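Local coordinates for NTF2 domain-containing protein (Chaetomium thermophilum, PDB 4X2H) that is of unknown function but has an NTF2-like fold and pairs with a chain of another protein, consistent with a role as an NTF2-type binding partner, at residues Thr35-His41 with Tyr101-Ala105; Arg82-Asp88 with Pro137-Asp142; Asp151-Pro157 with Tyr173-Lys179. All coordinates share one frame; numbering follows the deposited sequence.

Contact 1 of 3, residues Thr35-His41 with Tyr101-Ala105; sequences TYTKAGH and YRFAA
The methyl groups of Ala39 and Ala104 press together at 3.5 Å from CB to CB, tighter than carbon atoms usually sit, so small side chains suit both places. Phe103 closes in beside them: its CG is anti to the backbone N (chi1 -178°), which sends the ring toward the helix end until CZ lies 3.9 Å from Ala39 CB. Tyr36 packs next to them, its CD1 reaching 3.7 Å from Ala104 CB, while Phe103 O lies at the edge of its ring; its hydroxyl passes beyond this contact to Pro157 O. This dense part is where a helix end meets a turn. Gly40 leaves helix 34-39 with positive phi in a Schellman motif, and Ala104, also at positive phi, is the third residue of a type II turn from Arg102 to Ala105. The packing is slacker toward His41 and Tyr101. The His41 ring approaches Phe103 obliquely, its CD2 3.7 Å from Phe103 CE2 and the ring planes 68° apart, and His41 NE2 stays 4.0 Å from Tyr101 OH. A water bridges these two by hydrogen bonds, 2.6 Å from His41 NE2 and 2.7 Å from Tyr101 OH, lying in the plane of the tyrosine ring.

Contact 2 of 3, residues Arg82-Asp88 with Pro137-Asp142; sequences RKPVRYD and PRSTDD
Arg86 supplies the main hydrogen bonds, holding Ser139 O end-on with both terminal nitrogens: NH1 is 2.9 Å from that oxygen and NH2 3.0 Å. The carbonyl oxygen lies in the guanidinium plane, yet both donors reach it from the same face of its own plane, NH2 well above it. Arginine suits the position because it can serve two partners at once. Its chain bends at chi3 (88°), turning NE and the other hydrogen of NH2 back to Asp88 on its own strand in a side-on salt bridge, with NH2 2.8 Å from Asp88 OD2 and NE 2.9 Å from Asp88 OD1. Thus the carboxylate fixes the guanidinium's rotation for the loop. That loop, between strands 122-135 and 145-157, is shaped by an ST turn and ST motif: Ser139 OG accepts from the backbone N atoms of Asp141 and Asp142. The second charged pair is looser. The Arg82 guanidinium stacks on the Asp142 carboxylate, planes 15° apart; no N-H points at OD2, and the salt bridge from Arg82 NE to Asp142 OD2 is one of charges alone, long at 3.8 Å. Arg82 NH1 bonds Asp142 O weakly and Gly134 O as well, while Asp142 OD2 is bonded to Ser136 OG. Van der Waals contact is added where Lys83 CB meets Pro137 CA at 4.4 Å and the Thr140 CG2 methyl lies at the guanidinium edge of Arg86.

Contact 3 of 3, residues Asp151-Pro157 with Tyr173-Lys179; sequences DVFILVP and YLIASHK
Two neighbouring antiparallel strands of the curved NTF2-like sheet meet here, and a classic beta bulge interrupts their register. Hydrogen-bonded pairs link Val152 with Lys179 and Val156 with Leu174. Between them Ala176 and Ser177 both face Ile154: Ile154 N donates to Ser177 O, and Ala176 N reaches Ile154 O at 2.8 Å, whereas Ser177 N reaches the same oxygen only weakly, at 3.4 Å. The extra residue turns the strand a corner, so that 173-175 runs at 139° to strand 151-157 but 177-179 is nearly antiparallel to it. On one face of the sheet lie Phe153, Leu155, Ile175 and His178, the first three packed against helix 3-20 and His178 meeting Trp59 edge-to-face. Ile175 puts CG2 at the edge of the Phe153 ring, 3.9 Å from CD2, and its CG1 meets Leu155 CD2 at 3.8 Å. The branched and aromatic side chains suit this buried layer. On the other face, Val152 CG2 rests on Lys179 CB at 3.5 Å, and Ile154 covers Ser177 CB; Ser177 and Lys179 take their polar ends to a chain of another protein. His178 and Phe153 form an offset stack, planes 19° apart, with Phe153 CE2 3.3 Å from His178 CD2. His178 CG stands anti to the backbone N (chi1 175°), placing the imidazole alongside the phenyl ring with NE2 turned to Asp151. There NE2 donates to Asp151 OD1 over 2.8 Å; the oxygen lies in the imidazole plane, though the donor stands above the carboxylate plane. His178 ND1 is bonded to Tyr29 OH and Asp151 OD2 to Tyr16 OH. With the ring also stacked on Phe153, the pair is probably held in one orientation, its buried polar atoms satisfied by one another and by two tyrosine hydroxyls.

From the N terminus, residues 35-41 and then 82-88 come before either has met its partner, so contacts 1 and 2 cross: contact 1 closes at 101-105, contact 2 at 137-142. The first joins the end of helix 34-39 to the loop before helix 107-112; the second joins strand 83-96, outermost within this chain, to a loop at the far end of the sheet. Their centres lie about 39 Å apart, on opposite sides of the chain's centre. Contact 3 follows in series, closing a 15-residue connection without helix or strand by pairing two strands of the sheet. It touches contact 1 where Tyr36 and Tyr101 pack on Val156 and Pro157; contact 2 reaches the same sheet without touching it.

Contact 1 of 3, residues Thr35-His41 with Tyr101-Ala105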
loop_
_atom_site.group_PDB
_atom_site.type_symbol
_atom_site.label_atom_id
_atom_site.label_comp_id
_atom_site.label_asym_id
_atom_site.label_seq_id
_atom_site.Cartn_x
_atom_site.Cartn_y
_atom_site.Cartn_z
ATOM N N THR B 35 22.512 11.237 -2.188
ATOM C CA THR B 35 22.312 11.240 -3.630
ATOM C C THR B 35 20.980 11.879 -4.025
ATOM O O THR B 35 20.924 12.680 -4.958
ATOM C CB THR B 35 22.395 9.809 -4.192
ATOM O OG1 THR B 35 23.766 9.391 -4.200
ATOM C CG2 THR B 35 21.850 9.730 -5.612
ATOM N N TYR B 36 19.906 11.532 -3.326
ATOM C CA TYR B 36 18.605 12.103 -3.653
ATOM C C TYR B 36 18.575 13.594 -3.340
ATOM O O TYR B 36 17.909 14.359 -4.032
ATOM C CB TYR B 36 17.493 11.369 -2.908
ATOM C CG TYR B 36 17.110 10.058 -3.556
ATOM C CD1 TYR B 36 16.833 9.986 -4.914
ATOM C CD2 TYR B 36 17.044 8.895 -2.815
ATOM C CE1 TYR B 36 16.484 8.785 -5.514
ATOM C CE2 TYR B 36 16.699 7.690 -3.405
ATOM C CZ TYR B 36 16.422 7.642 -4.751
ATOM O OH TYR B 36 16.081 6.439 -5.329
ATOM N N THR B 37 19.318 14.011 -2.319
ATOM C CA THR B 37 19.378 15.422 -1.961
ATOM C C THR B 37 20.114 16.213 -3.040
ATOM O O THR B 37 19.674 17.293 -3.434
ATOM C CB THR B 37 20.063 15.626 -0.599
ATOM O OG1 THR B 37 19.248 15.046 0.431
ATOM C CG2 THR B 37 20.260 17.108 -0.297
ATOM N N LYS B 38 21.231 15.673 -3.520
ATOM C CA LYS B 38 21.985 16.321 -4.592
ATOM C C LYS B 38 21.143 16.390 -5.861
ATOM O O LYS B 38 21.210 17.363 -6.614
ATOM C CB LYS B 38 23.292 15.570 -4.863
ATOM C CG LYS B 38 24.215 16.241 -5.879
ATOM C CD LYS B 38 24.957 17.423 -5.269
ATOM C CE LYS B 38 25.793 18.159 -6.308
ATOM N NZ LYS B 38 25.791 19.633 -6.076
ATOM N N ALA B 39 20.350 15.349 -6.091
ATOM C CA ALA B 39 19.519 15.261 -7.284
ATOM C C ALA B 39 18.270 16.134 -7.180
ATOM O O ALA B 39 17.566 16.328 -8.169
ATOM C CB ALA B 39 19.126 13.813 -7.535
ATOM N N GLY B 40 18.000 16.653 -5.987
ATOM C CA GLY B 40 16.857 17.524 -5.772
ATOM C C GLY B 40 15.546 16.771 -5.653
ATOM O O GLY B 40 14.504 17.260 -6.077
ATOM N N HIS B 41 15.595 15.575 -5.080
ATOM C CA HIS B 41 14.377 14.814 -4.838
ATOM C C HIS B 41 13.460 15.637 -3.941
ATOM O O HIS B 41 13.929 16.282 -3.004
ATOM C CB HIS B 41 14.687 13.463 -4.190
ATOM C CG HIS B 41 13.562 12.478 -4.279
ATOM N ND1 HIS B 41 12.422 12.577 -3.515
ATOM C CD2 HIS B 41 13.404 11.374 -5.049
ATOM C CE1 HIS B 41 11.607 11.578 -3.808
ATOM N NE2 HIS B 41 12.181 10.833 -4.735
ATOM N N TYR B 101 13.335 2.079 -12.495
ATOM C CA TYR B 101 13.483 3.331 -11.768
ATOM C C TYR B 101 14.866 3.919 -12.036
ATOM O O TYR B 101 15.874 3.225 -11.887
ATOM C CB TYR B 101 13.258 3.103 -10.274
ATOM C CG TYR B 101 13.270 4.373 -9.463
ATOM C CD1 TYR B 101 12.107 5.106 -9.275
ATOM C CD2 TYR B 101 14.444 4.845 -8.898
ATOM C CE1 TYR B 101 12.115 6.274 -8.539
ATOM C CE2 TYR B 101 14.464 6.006 -8.163
ATOM C CZ TYR B 101 13.295 6.717 -7.985
ATOM O OH TYR B 101 13.318 7.878 -7.251
ATOM N N ARG B 102 14.907 5.187 -12.448
ATOM C CA ARG B 102 16.151 5.813 -12.896
ATOM C C ARG B 102 16.495 7.124 -12.204
ATOM O O ARG B 102 17.583 7.660 -12.423
ATOM C CB ARG B 102 16.101 6.098 -14.399
ATOM C CG ARG B 102 15.706 4.933 -15.263
ATOM C CD ARG B 102 16.086 5.181 -16.711
ATOM N NE ARG B 102 16.290 3.930 -17.434
ATOM C CZ ARG B 102 17.129 3.774 -18.453
ATOM N NH1 ARG B 102 17.860 4.794 -18.887
ATOM N NH2 ARG B 102 17.240 2.592 -19.039
ATOM N N PHE B 103 15.589 7.677 -11.408
ATOM C CA PHE B 103 15.848 9.011 -10.882
ATOM C C PHE B 103 17.040 9.002 -9.933
ATOM O O PHE B 103 17.097 8.209 -8.995
ATOM C CB PHE B 103 14.638 9.607 -10.168
ATOM C CG PHE B 103 14.894 10.993 -9.665
ATOM C CD1 PHE B 103 14.912 12.061 -10.549
ATOM C CD2 PHE B 103 15.179 11.227 -8.334
ATOM C CE1 PHE B 103 15.179 13.342 -10.109
ATOM C CE2 PHE B 103 15.448 12.513 -7.882
ATOM C CZ PHE B 103 15.446 13.570 -8.775
ATOM N N ALA B 104 17.990 9.891 -10.220
ATOM C CA ALA B 104 19.207 10.069 -9.428
ATOM C C ALA B 104 20.145 8.863 -9.518
ATOM O O ALA B 104 21.134 8.791 -8.798
ATOM C CB ALA B 104 18.853 10.358 -7.967
ATOM N N ALA B 105 19.838 7.932 -10.414
ATOM C CA ALA B 105 20.580 6.683 -10.509
ATOM C C ALA B 105 21.993 6.890 -11.050
ATOM O O ALA B 105 22.173 7.591 -12.044
ATOM C CB ALA B 105 19.833 5.697 -11.395
HETATM O O HOH W 1 11.091 9.179 -6.443
#

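Contact 2 of 3, residues Arg82-Asp88 with Pro137-Asp142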
loop_
_atom_site.group_PDB
_atom_site.type_symbol
_atom_site.label_atom_id
_atom_site.label_comp_id
_atom_site.label_asym_id
_atom_site.label_seq_id
_atom_site.Cartn_x
_atom_site.Cartn_y
_atom_site.Cartn_z
ATOM N N ARG B 82 3.467 -2.116 31.900
ATOM C CA ARG B 82 2.783 -1.861 30.636
ATOM C C ARG B 82 3.671 -1.080 29.683
ATOM O O ARG B 82 4.365 -0.146 30.079
ATOM C CB ARG B 82 1.478 -1.095 30.857
ATOM C CG ARG B 82 0.505 -1.785 31.792
ATOM C CD ARG B 82 0.206 -3.210 31.354
ATOM N NE ARG B 82 -0.813 -3.818 32.206
ATOM C CZ ARG B 82 -2.118 -3.798 31.956
ATOM N NH1 ARG B 82 -2.594 -3.205 30.867
ATOM N NH2 ARG B 82 -2.957 -4.377 32.805
ATOM N N LYS B 83 3.640 -1.489 28.422
ATOM C CA LYS B 83 4.323 -0.775 27.351
ATOM C C LYS B 83 3.351 0.248 26.772
ATOM O O LYS B 83 2.232 -0.117 26.411
ATOM C CB LYS B 83 4.794 -1.754 26.282
ATOM C CG LYS B 83 5.630 -1.140 25.170
ATOM C CD LYS B 83 6.235 -2.235 24.304
ATOM C CE LYS B 83 6.869 -1.677 23.039
ATOM N NZ LYS B 83 7.810 -0.565 23.318
ATOM N N PRO B 84 3.761 1.530 26.690
ATOM C CA PRO B 84 2.840 2.560 26.197
ATOM C C PRO B 84 2.236 2.262 24.825
ATOM O O PRO B 84 1.016 2.317 24.689
ATOM C CB PRO B 84 3.721 3.808 26.148
ATOM C CG PRO B 84 4.688 3.604 27.250
ATOM C CD PRO B 84 5.000 2.131 27.220
ATOM N N VAL B 85 3.070 1.954 23.835
ATOM C CA VAL B 85 2.597 1.710 22.470
ATOM C C VAL B 85 3.350 0.551 21.839
ATOM O O VAL B 85 4.569 0.483 21.932
ATOM C CB VAL B 85 2.769 2.954 21.567
ATOM C CG1 VAL B 85 2.208 2.689 20.174
ATOM C CG2 VAL B 85 2.100 4.174 22.184
ATOM N N ARG B 86 2.625 -0.351 21.184
ATOM C CA ARG B 86 3.252 -1.468 20.484
ATOM C C ARG B 86 2.551 -1.731 19.162
ATOM O O ARG B 86 1.334 -1.898 19.124
ATOM C CB ARG B 86 3.232 -2.738 21.341
ATOM C CG ARG B 86 4.085 -3.868 20.762
ATOM C CD ARG B 86 3.972 -5.153 21.570
ATOM N NE ARG B 86 2.863 -6.016 21.147
ATOM C CZ ARG B 86 1.848 -6.399 21.923
ATOM N NH1 ARG B 86 1.752 -5.993 23.183
ATOM N NH2 ARG B 86 0.908 -7.195 21.430
ATOM N N TYR B 87 3.334 -1.754 18.081
ATOM C CA TYR B 87 2.829 -2.122 16.766
ATOM C C TYR B 87 3.097 -3.588 16.467
ATOM O O TYR B 87 4.234 -4.051 16.564
ATOM C CB TYR B 87 3.467 -1.245 15.682
ATOM C CG TYR B 87 2.986 0.185 15.704
ATOM C CD1 TYR B 87 3.521 1.107 16.594
ATOM C CD2 TYR B 87 1.994 0.615 14.836
ATOM C CE1 TYR B 87 3.076 2.417 16.614
ATOM C CE2 TYR B 87 1.547 1.917 14.852
ATOM C CZ TYR B 87 2.089 2.813 15.743
ATOM O OH TYR B 87 1.646 4.113 15.766
ATOM N N ASP B 88 2.045 -4.307 16.089
ATOM C CA ASP B 88 2.140 -5.705 15.682
ATOM C C ASP B 88 1.745 -5.820 14.225
ATOM O O ASP B 88 0.610 -5.517 13.875
ATOM C CB ASP B 88 1.221 -6.595 16.528
ATOM C CG ASP B 88 1.758 -6.853 17.923
ATOM O OD1 ASP B 88 2.792 -6.262 18.297
ATOM O OD2 ASP B 88 1.127 -7.649 18.653
ATOM N N PRO B 137 3.996 -6.141 27.482
ATOM C CA PRO B 137 4.847 -6.181 26.281
ATOM C C PRO B 137 4.561 -7.318 25.290
ATOM O O PRO B 137 4.873 -7.160 24.110
ATOM C CB PRO B 137 6.255 -6.340 26.862
ATOM C CG PRO B 137 6.178 -5.760 28.216
ATOM C CD PRO B 137 4.798 -6.051 28.717
ATOM N N ARG B 138 3.997 -8.431 25.751
ATOM C CA ARG B 138 3.720 -9.566 24.869
ATOM C C ARG B 138 2.252 -9.968 24.867
ATOM O O ARG B 138 1.903 -11.048 24.386
ATOM C CB ARG B 138 4.573 -10.767 25.275
ATOM C CG ARG B 138 6.057 -10.483 25.291
ATOM C CD ARG B 138 6.844 -11.763 25.447
ATOM N NE ARG B 138 8.117 -11.546 26.125
ATOM C CZ ARG B 138 8.913 -12.524 26.543
ATOM N NH1 ARG B 138 10.052 -12.235 27.155
ATOM N NH2 ARG B 138 8.568 -13.792 26.353
ATOM N N SER B 139 1.394 -9.101 25.394
ATOM C CA SER B 139 -0.027 -9.403 25.493
ATOM C C SER B 139 -0.824 -8.741 24.377
ATOM O O SER B 139 -0.533 -7.614 23.983
ATOM C CB SER B 139 -0.572 -8.954 26.847
ATOM O OG SER B 139 -1.982 -9.067 26.877
ATOM N N THR B 140 -1.827 -9.456 23.874
ATOM C CA THR B 140 -2.766 -8.902 22.906
ATOM C C THR B 140 -4.168 -8.754 23.498
ATOM O O THR B 140 -5.114 -8.466 22.766
ATOM C CB THR B 140 -2.863 -9.783 21.642
ATOM O OG1 THR B 140 -3.260 -11.111 22.005
ATOM C CG2 THR B 140 -1.526 -9.835 20.908
ATOM N N ASP B 141 -4.307 -8.943 24.811
ATOM C CA ASP B 141 -5.637 -8.922 25.428
ATOM C C ASP B 141 -5.811 -7.977 26.624
ATOM O O ASP B 141 -6.946 -7.711 27.016
ATOM C CB ASP B 141 -6.030 -10.343 25.857
ATOM C CG ASP B 141 -4.920 -11.065 26.591
ATOM O OD1 ASP B 141 -4.253 -10.438 27.440
ATOM O OD2 ASP B 141 -4.715 -12.267 26.318
ATOM N N ASP B 142 -4.722 -7.467 27.200
ATOM C CA ASP B 142 -4.841 -6.605 28.383
ATOM C C ASP B 142 -4.588 -5.126 28.070
ATOM O O ASP B 142 -4.312 -4.331 28.966
ATOM C CB ASP B 142 -3.900 -7.098 29.497
ATOM C CG ASP B 142 -2.436 -6.762 29.250
ATOM O OD1 ASP B 142 -2.062 -6.382 28.119
ATOM O OD2 ASP B 142 -1.649 -6.893 30.211
#

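Contact 3 of 3, residues Asp151-Pro157 with Tyr173-Lys179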
loop_
_atom_site.group_PDB
_atom_site.type_symbol
_atom_site.label_atom_id
_atom_site.label_comp_id
_atom_site.label_asym_id
_atom_site.label_seq_id
_atom_site.Cartn_x
_atom_site.Cartn_y
_atom_site.Cartn_z
ATOM N N ASP B 151 -0.590 0.977 6.886
ATOM C CA ASP B 151 0.486 1.812 6.365
ATOM C C ASP B 151 0.668 1.521 4.885
ATOM O O ASP B 151 0.620 0.367 4.480
ATOM C CB ASP B 151 1.809 1.525 7.093
ATOM C CG ASP B 151 2.155 2.555 8.156
ATOM O OD1 ASP B 151 1.763 3.733 8.027
ATOM O OD2 ASP B 151 2.857 2.176 9.124
ATOM N N VAL B 152 0.872 2.556 4.077
ATOM C CA VAL B 152 1.329 2.346 2.713
ATOM C C VAL B 152 2.570 3.191 2.464
ATOM O O VAL B 152 2.682 4.316 2.950
ATOM C CB VAL B 152 0.237 2.660 1.654
ATOM C CG1 VAL B 152 -0.919 1.660 1.767
ATOM C CG2 VAL B 152 -0.241 4.101 1.755
ATOM N N PHE B 153 3.514 2.612 1.731
ATOM C CA PHE B 153 4.783 3.259 1.421
ATOM C C PHE B 153 5.079 3.151 -0.053
ATOM O O PHE B 153 4.770 2.135 -0.678
ATOM C CB PHE B 153 5.955 2.616 2.167
ATOM C CG PHE B 153 5.810 2.584 3.656
ATOM C CD1 PHE B 153 5.227 1.498 4.281
ATOM C CD2 PHE B 153 6.310 3.615 4.436
ATOM C CE1 PHE B 153 5.126 1.446 5.645
ATOM C CE2 PHE B 153 6.206 3.571 5.805
ATOM C CZ PHE B 153 5.614 2.487 6.416
ATOM N N ILE B 154 5.698 4.188 -0.603
ATOM C CA ILE B 154 6.403 4.043 -1.862
ATOM C C ILE B 154 7.896 4.027 -1.553
ATOM O O ILE B 154 8.438 4.972 -0.976
ATOM C CB ILE B 154 6.057 5.151 -2.863
ATOM C CG1 ILE B 154 4.585 5.035 -3.258
ATOM C CG2 ILE B 154 6.930 5.027 -4.109
ATOM C CD1 ILE B 154 4.067 6.198 -4.073
ATOM N N LEU B 155 8.547 2.931 -1.918
ATOM C CA LEU B 155 9.972 2.768 -1.674
ATOM C C LEU B 155 10.769 2.933 -2.955
ATOM O O LEU B 155 10.344 2.465 -4.009
ATOM C CB LEU B 155 10.255 1.402 -1.069
ATOM C CG LEU B 155 9.569 1.089 0.258
ATOM C CD1 LEU B 155 9.818 -0.359 0.608
ATOM C CD2 LEU B 155 10.066 2.008 1.370
ATOM N N VAL B 156 11.923 3.590 -2.852
ATOM C CA VAL B 156 12.826 3.771 -3.993
ATOM C C VAL B 156 14.238 3.307 -3.619
ATOM O O VAL B 156 14.576 3.210 -2.436
ATOM C CB VAL B 156 12.861 5.244 -4.470
ATOM C CG1 VAL B 156 11.508 5.661 -5.038
ATOM C CG2 VAL B 156 13.274 6.175 -3.342
ATOM N N PRO B 157 15.067 2.987 -4.628
ATOM C CA PRO B 157 16.424 2.498 -4.355
ATOM C C PRO B 157 17.295 3.504 -3.608
ATOM O O PRO B 157 17.248 4.697 -3.910
ATOM C CB PRO B 157 16.994 2.245 -5.754
ATOM C CG PRO B 157 15.824 2.080 -6.632
ATOM C CD PRO B 157 14.753 2.957 -6.065
ATOM N N TYR B 173 16.445 0.381 0.454
ATOM C CA TYR B 173 15.363 1.136 -0.174
ATOM C C TYR B 173 14.787 2.146 0.806
ATOM O O TYR B 173 14.632 1.851 1.998
ATOM C CB TYR B 173 14.282 0.180 -0.691
ATOM C CG TYR B 173 14.828 -0.733 -1.759
ATOM C CD1 TYR B 173 15.471 -1.919 -1.423
ATOM C CD2 TYR B 173 14.753 -0.386 -3.101
ATOM C CE1 TYR B 173 16.002 -2.745 -2.398
ATOM C CE2 TYR B 173 15.277 -1.203 -4.085
ATOM C CZ TYR B 173 15.906 -2.378 -3.728
ATOM O OH TYR B 173 16.436 -3.190 -4.704
ATOM N N LEU B 174 14.481 3.337 0.299
ATOM C CA LEU B 174 14.070 4.461 1.133
ATOM C C LEU B 174 12.623 4.862 0.879
ATOM O O LEU B 174 12.080 4.598 -0.185
ATOM C CB LEU B 174 14.984 5.658 0.881
ATOM C CG LEU B 174 16.462 5.407 1.167
ATOM C CD1 LEU B 174 17.312 6.521 0.580
ATOM C CD2 LEU B 174 16.702 5.272 2.659
ATOM N N ILE B 175 12.010 5.513 1.859
ATOM C CA ILE B 175 10.622 5.936 1.746
ATOM C C ILE B 175 10.507 7.270 1.021
ATOM O O ILE B 175 11.011 8.294 1.492
ATOM C CB ILE B 175 9.956 6.082 3.118
ATOM C CG1 ILE B 175 10.096 4.794 3.930
ATOM C CG2 ILE B 175 8.486 6.452 2.959
ATOM C CD1 ILE B 175 9.871 5.003 5.399
ATOM N N ALA B 176 9.820 7.245 -0.112
ATOM C CA ALA B 176 9.535 8.451 -0.889
ATOM C C ALA B 176 8.153 8.999 -0.558
ATOM O O ALA B 176 7.931 10.209 -0.599
ATOM C CB ALA B 176 9.637 8.157 -2.367
ATOM N N SER B 177 7.227 8.093 -0.262
ATOM C CA SER B 177 5.876 8.451 0.175
ATOM C C SER B 177 5.443 7.518 1.288
ATOM O O SER B 177 5.848 6.355 1.325
ATOM C CB SER B 177 4.865 8.376 -0.976
ATOM O OG SER B 177 5.107 9.361 -1.960
ATOM N N HIS B 178 4.602 8.032 2.178
ATOM C CA HIS B 178 4.136 7.283 3.327
ATOM C C HIS B 178 2.778 7.813 3.743
ATOM O O HIS B 178 2.631 9.011 3.966
ATOM C CB HIS B 178 5.133 7.401 4.482
ATOM C CG HIS B 178 4.675 6.765 5.757
ATOM N ND1 HIS B 178 5.187 7.122 6.984
ATOM C CD2 HIS B 178 3.763 5.794 5.998
ATOM C CE1 HIS B 178 4.609 6.399 7.929
ATOM N NE2 HIS B 178 3.739 5.588 7.357
ATOM N N LYS B 179 1.791 6.925 3.812
ATOM C CA LYS B 179 0.499 7.253 4.400
ATOM C C LYS B 179 0.198 6.299 5.537
ATOM O O LYS B 179 0.237 5.079 5.371
ATOM C CB LYS B 179 -0.631 7.187 3.378
ATOM C CG LYS B 179 -0.419 8.026 2.146
ATOM C CD LYS B 179 -1.582 7.842 1.188
ATOM C CE LYS B 179 -1.452 8.725 -0.035
ATOM N NZ LYS B 179 -1.329 10.161 0.333
#